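Local coordinates for putative uncharacterized protein (Ustilago maydis, PDB 4GNX) that binds single-stranded DNA through OB-fold domains, as a subunit of the fungal replication protein A complex, at residues Ser24-Arg29 with Lys39-Asn44. Residues are numbered along the deposited sequence; the frame is centred on the assembly and turned at random.
Sequences SKSDIR and KLFSVN. With nucleotides of chain G.
S26 meets S42 where the first two strands of an OB-fold lose their regular pairing, a clear case of a side chain standing in for backbone in a broken hairpin. The two serines grip each other twice: S26 N donates to S42 O (2.7 Å), nearly in line with the carbonyl, and S42 N returns a bond to S26 OG at 2.8 Å. With chi1 at 73°, that hydroxyl lies between its own backbone N and carbonyl carbon, where it can also donate to D27 O, 2.6 Å from S26 OG. One oxygen thus bridges the interruption, across which the antiparallel register slips by one residue. Beyond it, R29 and L40 resume as a hydrogen-bonded pair, R29 N to L40 O being 2.8 Å.

K25 lays its CB, CG and CD obliquely against V43 CG2 (CG to CG2 3.9 Å) and brings CG to the edge of the F41 ring; its amino group reaches the carbonyls of Y65 and L68. Across the sheet, R29 extends from CG to NE, with CG anti to its backbone N (chi1 -165°), and spreads its guanidinium roughly parallel to the DT4 base of chain G, C6 of DT4 lying 3.5 Å above the centre of the guanidinium plane. NH2 of R29 donates to DT4 O5' at 2.7 Å, and more weakly to OP1. L40 CD2 touches the sugar of DT3 of chain G at O4' (3.8 Å). Face-on packing against the base, together with bonds to the phosphate group, suggests that this hairpin holds the strand through base face, sugar and backbone oxygens, with no base edge read by R29's hydrogen bonds.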
loop_
_atom_site.group_PDB
_atom_site.type_symbol
_atom_site.label_atom_id
_atom_site.label_comp_id
_atom_site.label_asym_id
_atom_site.label_seq_id
_atom_site.Cartn_x
_atom_site.Cartn_y
_atom_site.Cartn_z
ATOM N N SER C 24 -17.393 -9.922 18.287
ATOM C CA SER C 24 -17.402 -10.710 17.050
ATOM C C SER C 24 -16.691 -12.029 17.214
ATOM O O SER C 24 -15.828 -12.188 18.077
ATOM C CB SER C 24 -16.731 -9.958 15.914
ATOM O OG SER C 24 -15.332 -9.981 16.107
ATOM N N LYS C 25 -17.027 -12.960 16.341
ATOM C CA LYS C 25 -16.563 -14.326 16.442
ATOM C C LYS C 25 -16.250 -14.835 15.048
ATOM O O LYS C 25 -17.007 -14.623 14.111
ATOM C CB LYS C 25 -17.655 -15.183 17.098
ATOM C CG LYS C 25 -17.343 -16.675 17.231
ATOM C CD LYS C 25 -18.175 -17.361 18.325
ATOM C CE LYS C 25 -19.373 -18.123 17.771
ATOM N NZ LYS C 25 -19.788 -19.282 18.614
ATOM N N SER C 26 -15.122 -15.502 14.902
ATOM C CA SER C 26 -14.728 -16.004 13.605
ATOM C C SER C 26 -15.490 -17.285 13.335
ATOM O O SER C 26 -16.034 -17.888 14.256
ATOM C CB SER C 26 -13.250 -16.329 13.629
ATOM O OG SER C 26 -13.056 -17.508 14.380
ATOM N N ASP C 27 -15.522 -17.704 12.074
ATOM C CA ASP C 27 -15.831 -19.092 11.758
ATOM C C ASP C 27 -14.728 -20.009 12.290
ATOM O O ASP C 27 -13.711 -19.550 12.838
ATOM C CB ASP C 27 -16.005 -19.278 10.252
ATOM C CG ASP C 27 -17.275 -18.625 9.730
ATOM O OD1 ASP C 27 -18.038 -18.103 10.573
ATOM O OD2 ASP C 27 -17.516 -18.629 8.491
ATOM N N ILE C 28 -14.937 -21.307 12.150
ATOM C CA ILE C 28 -13.905 -22.253 12.513
ATOM C C ILE C 28 -12.978 -22.442 11.317
ATOM O O ILE C 28 -13.415 -22.783 10.218
ATOM C CB ILE C 28 -14.513 -23.565 13.018
ATOM C CG1 ILE C 28 -15.187 -23.312 14.367
ATOM C CG2 ILE C 28 -13.450 -24.638 13.136
ATOM C CD1 ILE C 28 -16.161 -24.390 14.795
ATOM N N ARG C 29 -11.700 -22.179 11.533
ATOM C CA ARG C 29 -10.735 -22.259 10.471
ATOM C C ARG C 29 -9.978 -23.593 10.532
ATOM O O ARG C 29 -9.548 -24.011 11.606
ATOM C CB ARG C 29 -9.784 -21.058 10.553
ATOM C CG ARG C 29 -8.948 -20.838 9.301
ATOM C CD ARG C 29 -8.308 -19.458 9.229
ATOM N NE ARG C 29 -7.385 -19.372 8.094
ATOM C CZ ARG C 29 -7.748 -19.132 6.834
ATOM N NH1 ARG C 29 -9.020 -18.927 6.530
ATOM N NH2 ARG C 29 -6.836 -19.089 5.869
ATOM N N LYS C 39 -7.295 -26.945 13.665
ATOM C CA LYS C 39 -8.411 -25.999 13.700
ATOM C C LYS C 39 -8.319 -24.916 14.776
ATOM O O LYS C 39 -7.643 -25.072 15.793
ATOM C CB LYS C 39 -9.754 -26.730 13.796
ATOM C CG LYS C 39 -9.976 -27.531 15.068
ATOM C CD LYS C 39 -11.402 -28.058 15.103
ATOM C CE LYS C 39 -11.577 -29.169 16.124
ATOM N NZ LYS C 39 -13.025 -29.404 16.385
ATOM N N LEU C 40 -9.023 -23.818 14.533
ATOM C CA LEU C 40 -9.031 -22.700 15.452
ATOM C C LEU C 40 -10.194 -21.755 15.211
ATOM O O LEU C 40 -10.884 -21.828 14.195
ATOM C CB LEU C 40 -7.733 -21.915 15.337
ATOM C CG LEU C 40 -7.522 -21.087 14.073
ATOM C CD1 LEU C 40 -8.113 -19.694 14.207
ATOM C CD2 LEU C 40 -6.031 -20.990 13.794
ATOM N N PHE C 41 -10.401 -20.860 16.158
ATOM C CA PHE C 41 -11.376 -19.817 15.974
ATOM C C PHE C 41 -10.949 -18.684 16.872
ATOM O O PHE C 41 -10.050 -18.835 17.707
ATOM C CB PHE C 41 -12.779 -20.294 16.357
ATOM C CG PHE C 41 -13.076 -20.156 17.815
ATOM C CD1 PHE C 41 -13.952 -19.174 18.269
ATOM C CD2 PHE C 41 -12.455 -20.981 18.752
ATOM C CE1 PHE C 41 -14.216 -19.031 19.630
ATOM C CE2 PHE C 41 -12.730 -20.846 20.109
ATOM C CZ PHE C 41 -13.606 -19.871 20.549
ATOM N N SER C 42 -11.597 -17.550 16.713
ATOM C CA SER C 42 -11.279 -16.437 17.551
ATOM C C SER C 42 -12.472 -15.567 17.790
ATOM O O SER C 42 -13.447 -15.569 17.052
ATOM C CB SER C 42 -10.166 -15.603 16.935
ATOM O OG SER C 42 -10.636 -14.960 15.771
ATOM N N VAL C 43 -12.351 -14.786 18.840
ATOM C CA VAL C 43 -13.410 -13.947 19.310
ATOM C C VAL C 43 -12.791 -12.604 19.661
ATOM O O VAL C 43 -11.624 -12.540 20.089
ATOM C CB VAL C 43 -14.012 -14.610 20.558
ATOM C CG1 VAL C 43 -14.098 -13.646 21.734
ATOM C CG2 VAL C 43 -15.346 -15.263 20.231
ATOM N N ASN C 44 -13.541 -11.532 19.456
ATOM C CA ASN C 44 -13.095 -10.237 19.929
ATOM C C ASN C 44 -13.884 -9.879 21.170
ATOM O O ASN C 44 -15.071 -10.214 21.281
ATOM C CB ASN C 44 -13.198 -9.158 18.841
ATOM C CG ASN C 44 -12.044 -9.208 17.839
ATOM O OD1 ASN C 44 -11.210 -10.115 17.861
ATOM N ND2 ASN C 44 -11.996 -8.227 16.942
ATOM P P DT G 4 -3.674 -19.813 6.133
ATOM O OP1 DT G 4 -4.598 -20.498 5.190
ATOM O OP2 DT G 4 -2.230 -19.717 5.797
ATOM O "O5'" DT G 4 -4.255 -18.358 6.449
ATOM C "C5'" DT G 4 -3.562 -17.149 6.064
ATOM C "C4'" DT G 4 -4.446 -16.296 5.183
ATOM O "O4'" DT G 4 -5.835 -16.588 5.474
ATOM C "C3'" DT G 4 -4.291 -14.779 5.355
ATOM O "O3'" DT G 4 -4.346 -14.116 4.076
ATOM C "C2'" DT G 4 -5.517 -14.402 6.165
ATOM C "C1'" DT G 4 -6.529 -15.359 5.575
ATOM N N1 DT G 4 -7.760 -15.575 6.364
ATOM C C2 DT G 4 -8.966 -15.547 5.696
ATOM O O2 DT G 4 -9.059 -15.383 4.490
ATOM N N3 DT G 4 -10.067 -15.732 6.497
ATOM C C4 DT G 4 -10.082 -15.925 7.866
ATOM O O4 DT G 4 -11.153 -16.076 8.451
ATOM C C5 DT G 4 -8.781 -15.932 8.503
ATOM C C7 DT G 4 -8.699 -16.128 9.985
ATOM C C6 DT G 4 -7.702 -15.754 7.731
ATOM P P DT G 3 0.316 -21.616 11.383
ATOM O OP1 DT G 3 0.796 -22.525 10.311
ATOM O OP2 DT G 3 1.054 -20.365 11.678
ATOM O "O5'" DT G 3 -1.192 -21.237 11.043
ATOM C "C5'" DT G 3 -2.002 -22.156 10.290
ATOM C "C4'" DT G 3 -3.186 -21.433 9.699
ATOM O "O4'" DT G 3 -3.829 -20.663 10.739
ATOM C "C3'" DT G 3 -2.842 -20.441 8.586
ATOM O "O3'" DT G 3 -3.787 -20.607 7.523
ATOM C "C2'" DT G 3 -2.981 -19.086 9.257
ATOM C "C1'" DT G 3 -4.082 -19.358 10.258
ATOM N N1 DT G 3 -4.125 -18.448 11.418
ATOM C C2 DT G 3 -5.122 -17.497 11.450
ATOM O O2 DT G 3 -5.946 -17.364 10.558
ATOM N N3 DT G 3 -5.108 -16.693 12.563
ATOM C C4 DT G 3 -4.226 -16.752 13.627
ATOM O O4 DT G 3 -4.347 -15.968 14.565
ATOM C C5 DT G 3 -3.211 -17.783 13.531
ATOM C C7 DT G 3 -2.210 -17.926 14.634
ATOM C C6 DT G 3 -3.214 -18.568 12.447
#